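Local coordinates for protein 2-c-methyl-d-erythritol 4-phosphate cytidylyltransferase (Streptococcus pneumoniae, PDB 2VSH) that transfers the cytidylyl group of CTP to D-ribitol 5-phosphate, making CDP-ribitol for the teichoic acid precursors of the pneumococcal cell wall, at residues 64-67 with 73-76; 92-97 with 101-106; 146-151 with 157-162; 192-197 with 201-206; 216-221 with 227-232. All coordinates share one frame; numbering follows the deposited sequence. Where two conformers were deposited one is given.

Contact 1: residues 64-67 with 73-76; sequences DLVD and YKER
Val66 and Lys74 form the buried, apolar half of this contact, which illustrates how a lysine can use its aliphatic shaft and its charged end for different tasks. Val66 is buried on helix 59-69, and its CG1 lies 4.0 Å from CD of Lys74, with Lys74 CG equally near. The two side chains meet at about a right angle, the valine methyl set against the side of the methylene chain. That chain is bent twice, at chi2 (-81°) and chi3 (-86°), and the bends carry it past the valine and on along the carboxylate of Asp67. Asp67 OD1 consequently sits beside carbon before it meets nitrogen: it is 3.1 Å from Lys74 CD, the closest approach of the contact.

The other half faces solvent. Asp67 OD1 and Lys74 NZ are 3.9 Å apart, a long salt bridge without a direct hydrogen bond. A water fills in between them, accepting from Lys74 NZ at 3.2 Å and donating only weakly to Asp67 OD1. The 3-10 turn that carries the lysine holds its own shape through Arg76 N, bonded to Tyr73 O, and it leads into strand 77-81 at the rim of the sheet. Leu65 turns instead to Phe25 and to Ile35 of helix 33-42. Such chemistry implies an exposed, partly water-mediated ion pair of probably modest strength, accompanied by the apolar touch of the lysine methylenes on Val66.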
# COMPACT_ATOMS: atom_id res chain seq x y z
N ASP A 64 28.65 16.61 7.05
CA ASP A 64 28.36 18.04 7.06
C ASP A 64 27.00 18.33 7.72
O ASP A 64 26.88 19.24 8.54
CB ASP A 64 28.36 18.63 5.62
CG ASP A 64 29.75 18.69 5.00
OD1 ASP A 64 30.74 18.41 5.71
OD2 ASP A 64 29.86 19.02 3.79
N LEU A 65 25.98 17.55 7.35
CA LEU A 65 24.62 17.72 7.89
C LEU A 65 24.57 17.56 9.42
O LEU A 65 23.91 18.34 10.11
CB LEU A 65 23.68 16.73 7.22
CG LEU A 65 22.77 17.12 6.04
CD1 LEU A 65 23.20 18.37 5.24
CD2 LEU A 65 22.55 15.92 5.13
N VAL A 66 25.27 16.55 9.92
CA VAL A 66 25.42 16.34 11.37
C VAL A 66 26.13 17.52 12.04
O VAL A 66 25.65 18.03 13.06
CB VAL A 66 26.16 15.02 11.68
CG1 VAL A 66 26.53 14.91 13.18
CG2 VAL A 66 25.32 13.84 11.24
N ASP A 67 27.23 17.97 11.45
CA ASP A 67 27.94 19.14 11.96
C ASP A 67 27.03 20.35 12.02
O ASP A 67 27.05 21.11 12.99
CB ASP A 67 29.17 19.46 11.10
CG ASP A 67 30.33 18.53 11.36
OD1 ASP A 67 30.29 17.77 12.35
OD2 ASP A 67 31.31 18.57 10.58
N TYR A 73 25.30 16.40 19.07
CA TYR A 73 25.23 14.93 19.06
C TYR A 73 26.27 14.27 18.14
O TYR A 73 26.20 13.07 17.88
CB TYR A 73 23.81 14.46 18.72
CG TYR A 73 22.74 15.09 19.58
CD1 TYR A 73 22.39 14.54 20.82
CD2 TYR A 73 22.08 16.24 19.17
CE1 TYR A 73 21.40 15.13 21.62
CE2 TYR A 73 21.09 16.83 19.94
CZ TYR A 73 20.76 16.27 21.17
OH TYR A 73 19.78 16.86 21.93
N LYS A 74 27.24 15.06 17.68
CA LYS A 74 28.32 14.58 16.82
C LYS A 74 28.94 13.25 17.25
O LYS A 74 29.09 12.33 16.45
CB LYS A 74 29.42 15.64 16.74
CG LYS A 74 29.50 16.35 15.42
CD LYS A 74 30.26 15.50 14.41
CE LYS A 74 31.76 15.74 14.51
NZ LYS A 74 32.46 14.78 13.63
N GLU A 75 29.30 13.16 18.53
CA GLU A 75 30.00 11.99 19.04
C GLU A 75 29.10 10.77 19.23
O GLU A 75 29.59 9.66 19.37
CB GLU A 75 30.73 12.32 20.35
CG GLU A 75 32.14 12.88 20.16
CD GLU A 75 32.18 14.40 20.16
OE1 GLU A 75 32.99 14.97 20.94
OE2 GLU A 75 31.43 15.02 19.39
N ARG A 76 27.78 11.00 19.24
CA ARG A 76 26.79 9.93 19.33
C ARG A 76 26.49 9.30 17.97
O ARG A 76 25.85 8.24 17.90
CB ARG A 76 25.47 10.47 19.90
CG ARG A 76 25.60 11.32 21.19
CD ARG A 76 25.57 10.49 22.50
NE ARG A 76 24.88 9.20 22.38
CZ ARG A 76 23.56 9.02 22.29
NH1 ARG A 76 22.70 10.04 22.29
NH2 ARG A 76 23.09 7.79 22.19
O HOH W 1 30.17 14.46 11.36

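Contact 2: residues 92-97 with 101-106; sequences NIIEAI and RPLTPE
Leu103 packs on Ile94 and Ile97 where helix 86-100 gives way to the loop before strand 108-113, a turning point in a beta-alpha-beta crossover of this Rossmann-like GT-A fold. In the apolar part, each of the two leucine methyls takes one isoleucine, one helical turn apart. Leu103 CD2 is 3.7 Å from Ile97 CG2, and Leu103 CD1 is 3.7 Å from Ile94 CG2, although Ile94 was deposited in two conformers and this second touch is less certain. Both isoleucines place CG2 opposite the backbone N, with CG1 opposite the carbonyl carbon (chi1 -71° in Ile97), and both cross the leucine at about a right angle.

Around these side chains, Cys176 of helix 176-184 touches both Ile94 and Leu103, while Ile97 also touches Tyr4 and Val51 on strands 3-9 and 50-54. A calcium ion lies about 5 Å from the leucine side chain.

The polar part is backbone alone across the two segments. Arg101 is the first residue to abandon helical angles, yet its amide still makes an i to i+4 bond of the helical kind: Arg101 N donates to Ile97 O at 3.0 Å, with an N-H...O angle of 172° and a C=O...N angle of 163°.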
# COMPACT_ATOMS: atom_id res chain seq x y z
N ASN A 92 27.10 -3.65 6.91
CA ASN A 92 28.09 -2.58 7.00
C ASN A 92 27.96 -1.80 8.30
O ASN A 92 28.97 -1.48 8.94
CB ASN A 92 27.94 -1.63 5.81
CG ASN A 92 28.59 -2.16 4.57
OD1 ASN A 92 29.03 -3.31 4.53
ND2 ASN A 92 28.66 -1.34 3.55
N ILE A 93 26.72 -1.53 8.68
CA ILE A 93 26.39 -0.89 9.97
C ILE A 93 26.90 -1.72 11.15
O ILE A 93 27.55 -1.18 12.06
CB ILE A 93 24.85 -0.58 10.06
CG1 ILE A 93 24.53 0.63 9.17
CG2 ILE A 93 24.40 -0.30 11.51
CD1 ILE A 93 23.03 0.84 8.85
N ILE A 94 26.65 -3.03 11.10
CA ILE A 94 27.05 -3.92 12.18
C ILE A 94 28.58 -3.95 12.29
O ILE A 94 29.13 -3.96 13.39
CB ILE A 94 26.44 -5.33 12.01
CG1 ILE A 94 24.92 -5.27 12.23
CG2 ILE A 94 27.10 -6.34 12.95
CD1 ILE A 94 24.17 -6.53 11.83
N GLU A 95 29.25 -3.94 11.14
CA GLU A 95 30.72 -3.89 11.10
C GLU A 95 31.27 -2.62 11.76
O GLU A 95 32.23 -2.69 12.53
CB GLU A 95 31.25 -4.06 9.66
CG GLU A 95 31.10 -5.49 9.15
CD GLU A 95 31.52 -5.67 7.70
OE1 GLU A 95 31.87 -6.80 7.35
OE2 GLU A 95 31.50 -4.70 6.91
N ALA A 96 30.65 -1.48 11.46
CA ALA A 96 31.02 -0.19 12.07
C ALA A 96 30.80 -0.21 13.59
O ALA A 96 31.63 0.29 14.36
CB ALA A 96 30.22 0.94 11.43
N ILE A 97 29.68 -0.79 14.01
CA ILE A 97 29.40 -1.02 15.43
C ILE A 97 30.49 -1.86 16.09
O ILE A 97 31.00 -1.52 17.17
CB ILE A 97 28.03 -1.71 15.61
CG1 ILE A 97 26.89 -0.76 15.28
CG2 ILE A 97 27.90 -2.26 17.04
CD1 ILE A 97 25.51 -1.43 15.21
N ARG A 101 32.95 -0.90 19.34
CA ARG A 101 33.15 -1.76 20.53
C ARG A 101 32.86 -3.20 20.12
O ARG A 101 31.75 -3.49 19.67
CB ARG A 101 32.20 -1.36 21.67
CG ARG A 101 32.55 -1.98 23.05
CD ARG A 101 33.60 -1.15 23.74
NE ARG A 101 33.98 -1.60 25.08
CZ ARG A 101 34.84 -0.94 25.85
NH1 ARG A 101 35.39 0.19 25.41
NH2 ARG A 101 35.15 -1.41 27.05
N PRO A 102 33.86 -4.11 20.26
CA PRO A 102 33.67 -5.48 19.77
C PRO A 102 32.34 -6.08 20.23
O PRO A 102 32.01 -6.03 21.41
CB PRO A 102 34.87 -6.23 20.35
CG PRO A 102 35.95 -5.16 20.45
CD PRO A 102 35.20 -3.91 20.85
N LEU A 103 31.59 -6.63 19.29
CA LEU A 103 30.25 -7.16 19.54
C LEU A 103 30.24 -8.33 20.50
O LEU A 103 31.17 -9.14 20.49
CB LEU A 103 29.62 -7.65 18.24
CG LEU A 103 29.18 -6.69 17.14
CD1 LEU A 103 28.94 -7.53 15.90
CD2 LEU A 103 27.92 -5.89 17.52
N THR A 104 29.18 -8.42 21.30
CA THR A 104 28.89 -9.63 22.06
C THR A 104 27.59 -10.19 21.48
O THR A 104 26.95 -9.51 20.66
CB THR A 104 28.72 -9.36 23.59
OG1 THR A 104 27.53 -8.59 23.82
CG2 THR A 104 29.95 -8.66 24.18
N PRO A 105 27.19 -11.42 21.86
CA PRO A 105 25.96 -12.02 21.33
C PRO A 105 24.66 -11.28 21.66
O PRO A 105 23.65 -11.50 20.99
CB PRO A 105 25.92 -13.40 22.00
CG PRO A 105 27.32 -13.69 22.33
CD PRO A 105 27.89 -12.37 22.75
N GLU A 106 24.67 -10.47 22.71
CA GLU A 106 23.45 -9.84 23.18
C GLU A 106 23.25 -8.41 22.67
O GLU A 106 22.16 -7.87 22.80
CB GLU A 106 23.32 -9.92 24.72
CG GLU A 106 23.02 -11.35 25.26
CD GLU A 106 21.84 -12.04 24.55
OE1 GLU A 106 20.74 -11.43 24.43
OE2 GLU A 106 22.00 -13.19 24.09

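Contact 3: residues 146-151 with 157-162; sequences TIVEST and TDIPNR
Glu149 and Asp158 exchange backbone bonds across the turn: Glu149 N donates to Asp158 O at 2.7 Å, and Asp158 N returns a longer bond of 3.2 Å to Glu149 O. That carbonyl oxygen also accepts from Thr157 N at 2.9 Å. Both donors come from the same face of its plane, Thr157 N tilted 22° and Asp158 N standing 42° out of it.

Two residues thus face one, the definition of a classic beta bulge, here in the antiparallel hairpin formed by strand 147-149 and the segment returning from it. In the dimer, Ile147, Val148 and Glu149 also pair with a strand of the second subunit, so the sheet runs on across the interface.

Thr157 points toward the opposing segment. Its hydroxyl, with chi1 at 52°, lies between the backbone N and the carbonyl carbon, from where OG1 donates to the anti lone pair of Glu149 OE1 at 2.7 Å and accepts from Thr151 N at 3.2 Å. Glu149 OE1 also lies 2.9 Å from Asp158 OD2, two acceptors whose carboxylate planes are steeply turned; such closeness may raise the proton affinity of one of them. Ser150 OG is satisfied by Phe155 O and Gly153 N. Farther along, a water donates to both Ile147 O and Pro160 O, and Val148 CG2 rests 3.6 Å from Ile159 CG1.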
# COMPACT_ATOMS: atom_id res chain seq x y z
N THR A 146 -6.14 -3.89 -0.30
CA THR A 146 -6.46 -5.26 -0.66
C THR A 146 -5.28 -5.83 -1.44
O THR A 146 -4.75 -5.19 -2.34
CB THR A 146 -7.81 -5.40 -1.41
OG1 THR A 146 -7.67 -6.38 -2.44
CG2 THR A 146 -8.26 -4.09 -2.00
N ILE A 147 -4.84 -7.02 -1.04
CA ILE A 147 -3.65 -7.63 -1.60
C ILE A 147 -4.04 -8.82 -2.46
O ILE A 147 -4.75 -9.73 -2.02
CB ILE A 147 -2.64 -8.03 -0.49
CG1 ILE A 147 -2.09 -6.79 0.24
CG2 ILE A 147 -1.51 -8.87 -1.05
CD1 ILE A 147 -1.56 -5.66 -0.67
N VAL A 148 -3.55 -8.81 -3.70
CA VAL A 148 -3.76 -9.88 -4.65
C VAL A 148 -2.39 -10.52 -5.00
O VAL A 148 -1.40 -9.82 -5.19
CB VAL A 148 -4.49 -9.33 -5.90
CG1 VAL A 148 -4.10 -10.05 -7.15
CG2 VAL A 148 -5.99 -9.40 -5.68
N GLU A 149 -2.36 -11.86 -5.05
CA GLU A 149 -1.15 -12.58 -5.44
C GLU A 149 -1.23 -13.08 -6.89
O GLU A 149 -2.25 -13.62 -7.32
CB GLU A 149 -0.91 -13.78 -4.52
CG GLU A 149 0.47 -14.41 -4.66
CD GLU A 149 0.44 -15.90 -4.45
OE1 GLU A 149 0.05 -16.64 -5.40
OE2 GLU A 149 0.80 -16.34 -3.34
N SER A 150 -0.15 -12.87 -7.63
CA SER A 150 -0.01 -13.45 -8.95
C SER A 150 1.46 -13.79 -9.18
O SER A 150 2.29 -12.89 -9.28
CB SER A 150 -0.50 -12.49 -10.03
OG SER A 150 -0.36 -13.07 -11.32
N THR A 151 1.77 -15.09 -9.25
CA THR A 151 3.14 -15.54 -9.52
C THR A 151 3.56 -15.23 -10.96
O THR A 151 4.74 -14.95 -11.24
CB THR A 151 3.30 -17.06 -9.26
OG1 THR A 151 2.24 -17.76 -9.90
CG2 THR A 151 3.25 -17.36 -7.77
N THR A 157 -3.34 -15.80 -8.89
CA THR A 157 -3.05 -17.15 -8.42
C THR A 157 -3.55 -17.36 -7.00
O THR A 157 -3.72 -18.50 -6.57
CB THR A 157 -1.57 -17.51 -8.57
OG1 THR A 157 -0.75 -16.50 -7.97
CG2 THR A 157 -1.23 -17.64 -10.04
N ASP A 158 -3.75 -16.26 -6.27
CA ASP A 158 -4.72 -16.21 -5.16
C ASP A 158 -4.82 -14.89 -4.39
O ASP A 158 -4.09 -13.93 -4.65
CB ASP A 158 -4.62 -17.41 -4.19
CG ASP A 158 -3.45 -17.32 -3.26
OD1 ASP A 158 -3.65 -17.45 -2.02
OD2 ASP A 158 -2.33 -17.12 -3.76
N ILE A 159 -5.80 -14.85 -3.49
CA ILE A 159 -6.04 -13.73 -2.61
C ILE A 159 -5.79 -14.21 -1.19
O ILE A 159 -6.54 -15.06 -0.68
CB ILE A 159 -7.49 -13.17 -2.77
CG1 ILE A 159 -7.54 -12.17 -3.93
CG2 ILE A 159 -7.95 -12.45 -1.52
CD1 ILE A 159 -8.22 -12.66 -5.16
N PRO A 160 -4.71 -13.72 -0.55
CA PRO A 160 -4.46 -14.06 0.85
C PRO A 160 -5.60 -13.60 1.76
O PRO A 160 -6.30 -12.64 1.44
CB PRO A 160 -3.18 -13.28 1.18
CG PRO A 160 -2.54 -12.98 -0.12
CD PRO A 160 -3.66 -12.85 -1.11
N ASN A 161 -5.77 -14.31 2.87
CA ASN A 161 -6.72 -13.91 3.89
C ASN A 161 -6.28 -12.56 4.49
O ASN A 161 -5.27 -12.48 5.20
CB ASN A 161 -6.80 -15.00 4.96
CG ASN A 161 -7.86 -14.72 6.01
OD1 ASN A 161 -8.27 -15.63 6.74
ND2 ASN A 161 -8.31 -13.48 6.09
N ARG A 162 -7.06 -11.52 4.20
CA ARG A 162 -6.75 -10.16 4.66
C ARG A 162 -6.72 -10.00 6.19
O ARG A 162 -6.08 -9.08 6.71
CB ARG A 162 -7.71 -9.16 4.01
CG ARG A 162 -7.15 -7.74 3.94
CD ARG A 162 -8.15 -6.77 3.33
NE ARG A 162 -8.14 -5.51 4.07
CZ ARG A 162 -8.87 -4.44 3.77
NH1 ARG A 162 -9.67 -4.46 2.71
NH2 ARG A 162 -8.78 -3.35 4.53
O HOH W 2 -5.87 -10.12 0.31

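Contact 4: residues 192-197 with 201-206; sequences EILTDA and FVIKGK
Leu194 and Ile203 meet where a loop folds back on the short helix 197-203, a helix with an Asp196 N-cap at one end and a Schellman motif at the other. Leu194, the centre of an inverse gamma turn, is the most heavily covered residue; it points toward the helix, and its two methyls make the touch. Its CD1 lies 4.0 Å from Ile203 CG2, and its CD2 is 4.1 Å from Ile203 CD1, the two side chains crossing at about a right angle. Ile203 reaches both methyls because its CG1 branch runs opposite the backbone N (chi1 -159°), leaving CG2 tucked between N and carbonyl carbon.

Ala197, buried nearly as much, opens the helix and meets the second segment through its carbonyl oxygen. Its methyl packs on Asn87 and Ile90 of helix 86-100 and on Phe179; Asn87 is one of the CTP-binding residues, so the start of this helix probably lies close behind that site.

At the far end, Lys206 N bonds to Phe201 O, and Gly205 N bonds to Val202 O at 3.0 Å, with Gly205 at positive phi. Val202 and Asp196 also pack against the second subunit. Inside the helix, that oxygen of Ala197 approaches the Phe201 ring at its edge and in its plane, 3.4 Å from Phe201 CD1.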
# COMPACT_ATOMS: atom_id res chain seq x y z
N GLU A 192 19.65 -12.05 -3.07
CA GLU A 192 18.83 -11.33 -4.07
C GLU A 192 17.33 -11.44 -3.85
O GLU A 192 16.57 -10.54 -4.24
CB GLU A 192 19.13 -11.85 -5.48
CG GLU A 192 20.40 -11.31 -6.07
CD GLU A 192 20.82 -12.01 -7.33
OE1 GLU A 192 20.16 -13.01 -7.74
OE2 GLU A 192 21.82 -11.55 -7.92
N ILE A 193 16.90 -12.55 -3.27
CA ILE A 193 15.47 -12.83 -3.09
C ILE A 193 15.02 -12.43 -1.69
O ILE A 193 13.90 -11.94 -1.51
CB ILE A 193 15.15 -14.33 -3.33
CG1 ILE A 193 15.42 -14.72 -4.78
CG2 ILE A 193 13.68 -14.67 -2.96
CD1 ILE A 193 15.51 -16.24 -4.99
N LEU A 194 15.89 -12.65 -0.71
CA LEU A 194 15.54 -12.42 0.69
C LEU A 194 16.02 -11.04 1.08
O LEU A 194 16.96 -10.89 1.87
CB LEU A 194 16.14 -13.50 1.61
CG LEU A 194 15.78 -14.97 1.31
CD1 LEU A 194 16.61 -15.92 2.18
CD2 LEU A 194 14.30 -15.25 1.49
N THR A 195 15.37 -10.03 0.50
CA THR A 195 15.83 -8.65 0.58
C THR A 195 15.46 -7.96 1.90
O THR A 195 16.03 -6.91 2.23
CB THR A 195 15.26 -7.82 -0.58
OG1 THR A 195 13.84 -7.93 -0.60
CG2 THR A 195 15.81 -8.29 -1.91
N ASP A 196 14.53 -8.55 2.65
CA ASP A 196 14.05 -8.01 3.91
C ASP A 196 14.77 -8.72 5.04
O ASP A 196 14.93 -9.95 5.00
CB ASP A 196 12.53 -8.20 3.99
CG ASP A 196 11.94 -7.71 5.29
OD1 ASP A 196 11.39 -6.60 5.33
OD2 ASP A 196 12.03 -8.44 6.29
N ALA A 197 15.21 -7.96 6.04
CA ALA A 197 16.00 -8.51 7.13
C ALA A 197 15.18 -9.49 7.96
O ALA A 197 15.65 -10.58 8.30
CB ALA A 197 16.57 -7.39 8.01
N PHE A 201 15.25 -14.00 9.08
CA PHE A 201 14.95 -14.63 10.37
C PHE A 201 13.75 -15.59 10.23
O PHE A 201 13.79 -16.72 10.72
CB PHE A 201 14.70 -13.58 11.48
CG PHE A 201 15.96 -12.90 12.00
CD1 PHE A 201 16.57 -11.87 11.27
CD2 PHE A 201 16.52 -13.27 13.21
CE1 PHE A 201 17.75 -11.23 11.73
CE2 PHE A 201 17.70 -12.65 13.70
CZ PHE A 201 18.31 -11.61 12.95
N VAL A 202 12.70 -15.14 9.55
CA VAL A 202 11.48 -15.95 9.39
C VAL A 202 11.75 -17.29 8.67
O VAL A 202 11.34 -18.36 9.15
CB VAL A 202 10.34 -15.12 8.70
CG1 VAL A 202 9.19 -15.98 8.24
CG2 VAL A 202 9.83 -14.05 9.65
N ILE A 203 12.47 -17.22 7.56
CA ILE A 203 12.75 -18.41 6.74
C ILE A 203 13.73 -19.38 7.42
O ILE A 203 13.74 -20.57 7.11
CB ILE A 203 13.21 -18.05 5.29
CG1 ILE A 203 13.00 -19.24 4.36
CG2 ILE A 203 14.65 -17.52 5.23
CD1 ILE A 203 13.05 -18.89 2.89
N LYS A 204 14.55 -18.85 8.33
CA LYS A 204 15.43 -19.68 9.15
C LYS A 204 14.75 -20.23 10.40
O LYS A 204 15.41 -20.76 11.28
CB LYS A 204 16.69 -18.89 9.54
CG LYS A 204 17.59 -18.55 8.36
CD LYS A 204 18.21 -19.80 7.73
CE LYS A 204 19.23 -19.44 6.66
NZ LYS A 204 20.12 -20.61 6.35
N GLY A 205 13.42 -20.11 10.45
CA GLY A 205 12.63 -20.69 11.53
C GLY A 205 12.73 -19.96 12.85
O GLY A 205 12.50 -20.56 13.91
N LYS A 206 13.04 -18.67 12.80
CA LYS A 206 13.21 -17.86 14.02
C LYS A 206 11.91 -17.16 14.46
O LYS A 206 10.94 -17.09 13.69
CB LYS A 206 14.34 -16.83 13.85
CG LYS A 206 15.69 -17.40 13.36
CD LYS A 206 16.31 -18.37 14.36
CE LYS A 206 17.65 -18.92 13.86
NZ LYS A 206 18.25 -19.87 14.87

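Contact 5: residues 216-221 with 227-232; sequences SNLKIT and KIAKSM
Leu218 and Met232 each meet a peptide group, the flat groups of this contact, where no aromatic ring takes part. Leu218 CD2 lies above the plane of the peptide joining Ile228 to Ala229, on its N-H side and 3.7 Å from Ala229 N, and Met232 CE comes within 3.3 Å of Ser216 O. The arrangement is a loop-on-helix packing: the chain leaves strand 208-212, makes an inverse gamma turn centred on Asn217, and packs against helix 223-232 at the C-terminal end of this GT-A fold.

That turn is closed by Leu218 N bonding to Ser216 O, so the same oxygen touched by the methionine methyl already has a backbone donor. Bending at chi3 (76°) turns Met232 CE back toward the serine, where it also lies 3.7 Å from Ser216 CB.

Leu218 has the most partners in the contact. Its CG stands opposite the backbone N (chi1 176°), and this extension sends CD2 among three helix residues: Ile228 CG2 at 3.8 Å, the methyl of Ala229, and more distantly the sulfur of Met232. Ile228 also packs on Ile228 of the second subunit, and Lys227 NZ bonds to Ser231 OG of that chain. Ile220, whose backbone bonds to Val115, adds the last touch from the loop, its CD1 resting 3.6 Å from Ala229 CB.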
# COMPACT_ATOMS: atom_id res chain seq x y z
N SER A 216 0.89 6.92 10.44
CA SER A 216 1.69 8.12 10.24
C SER A 216 3.19 7.82 10.06
O SER A 216 3.93 8.70 9.63
CB SER A 216 1.50 9.07 11.44
OG SER A 216 2.02 8.44 12.61
N ASN A 217 3.64 6.60 10.37
CA ASN A 217 5.05 6.20 10.12
C ASN A 217 5.34 6.07 8.61
O ASN A 217 5.87 5.06 8.13
CB ASN A 217 5.39 4.93 10.91
CG ASN A 217 6.89 4.56 10.87
OD1 ASN A 217 7.77 5.40 10.66
ND2 ASN A 217 7.17 3.29 11.13
N LEU A 218 4.99 7.14 7.88
CA LEU A 218 5.15 7.24 6.43
C LEU A 218 6.59 7.03 5.96
O LEU A 218 7.53 7.52 6.58
CB LEU A 218 4.65 8.63 5.96
CG LEU A 218 4.77 9.08 4.49
CD1 LEU A 218 3.79 8.34 3.57
CD2 LEU A 218 4.55 10.58 4.35
N LYS A 219 6.74 6.28 4.87
CA LYS A 219 8.00 6.17 4.16
C LYS A 219 7.99 7.19 3.01
O LYS A 219 7.11 7.14 2.15
CB LYS A 219 8.19 4.75 3.62
CG LYS A 219 9.57 4.50 3.06
CD LYS A 219 9.75 3.08 2.55
CE LYS A 219 11.23 2.77 2.44
NZ LYS A 219 11.45 1.52 1.70
N ILE A 220 8.93 8.13 3.02
CA ILE A 220 8.92 9.19 2.01
C ILE A 220 9.71 8.71 0.80
O ILE A 220 10.93 8.81 0.77
CB ILE A 220 9.44 10.55 2.56
CG1 ILE A 220 8.63 10.97 3.79
CG2 ILE A 220 9.38 11.63 1.48
CD1 ILE A 220 9.28 12.06 4.64
N THR A 221 8.98 8.16 -0.18
CA THR A 221 9.57 7.56 -1.37
C THR A 221 9.30 8.42 -2.61
O THR A 221 10.22 8.72 -3.37
CB THR A 221 8.98 6.13 -1.59
OG1 THR A 221 9.48 5.26 -0.57
CG2 THR A 221 9.37 5.57 -2.95
N LYS A 227 4.70 15.39 -0.26
CA LYS A 227 3.55 16.29 -0.03
C LYS A 227 2.81 15.93 1.25
O LYS A 227 2.46 16.80 2.04
CB LYS A 227 2.55 16.20 -1.18
CG LYS A 227 3.07 16.53 -2.56
CD LYS A 227 1.88 16.45 -3.54
CE LYS A 227 2.32 16.70 -4.97
NZ LYS A 227 1.15 16.58 -5.90
N ILE A 228 2.56 14.64 1.43
CA ILE A 228 1.93 14.14 2.65
C ILE A 228 2.79 14.54 3.86
O ILE A 228 2.29 15.20 4.78
CB ILE A 228 1.67 12.61 2.58
CG1 ILE A 228 0.69 12.29 1.44
CG2 ILE A 228 1.10 12.09 3.90
CD1 ILE A 228 0.69 10.83 1.01
N ALA A 229 4.08 14.22 3.83
CA ALA A 229 5.01 14.61 4.91
C ALA A 229 4.94 16.10 5.27
O ALA A 229 4.85 16.46 6.45
CB ALA A 229 6.44 14.21 4.55
N LYS A 230 4.96 16.97 4.24
CA LYS A 230 4.85 18.41 4.45
C LYS A 230 3.54 18.82 5.13
O LYS A 230 3.54 19.69 6.00
CB LYS A 230 4.94 19.16 3.11
CG LYS A 230 6.28 19.11 2.41
CD LYS A 230 6.22 20.07 1.20
CE LYS A 230 7.39 19.87 0.26
NZ LYS A 230 7.26 20.76 -0.93
N SER A 231 2.43 18.21 4.71
CA SER A 231 1.11 18.47 5.29
C SER A 231 1.09 18.06 6.76
O SER A 231 0.44 18.70 7.56
CB SER A 231 0.00 17.73 4.53
OG SER A 231 0.03 16.33 4.80
N MET A 232 1.83 16.99 7.08
CA MET A 232 1.89 16.42 8.44
C MET A 232 2.66 17.27 9.44
O MET A 232 2.30 17.34 10.60
CB MET A 232 2.50 15.02 8.41
CG MET A 232 1.55 13.91 7.95
SD MET A 232 2.42 12.36 7.64
CE MET A 232 2.71 11.80 9.31

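Overall arrangement
From the N terminus, the five contacts close five short loops in strict series; none nests within or crosses another. Contact 1 closes the turn from helix 59-69 toward edge strand 77-81, and contact 2 the turn from helix 86-100 toward strand 108-113, their centres about 20 Å apart. Contact 3 closes the hairpin arm, with its centre about 45 Å from that of contact 1 and across the chain's centre. Contact 4 folds the region after helix 188-193 onto helix 197-203, and contact 5 ties the loop after strand 208-212 to the C-terminal helix. Contacts 3, 4 and 5 all touch the second subunit, whereas contacts 1 and 2 do not.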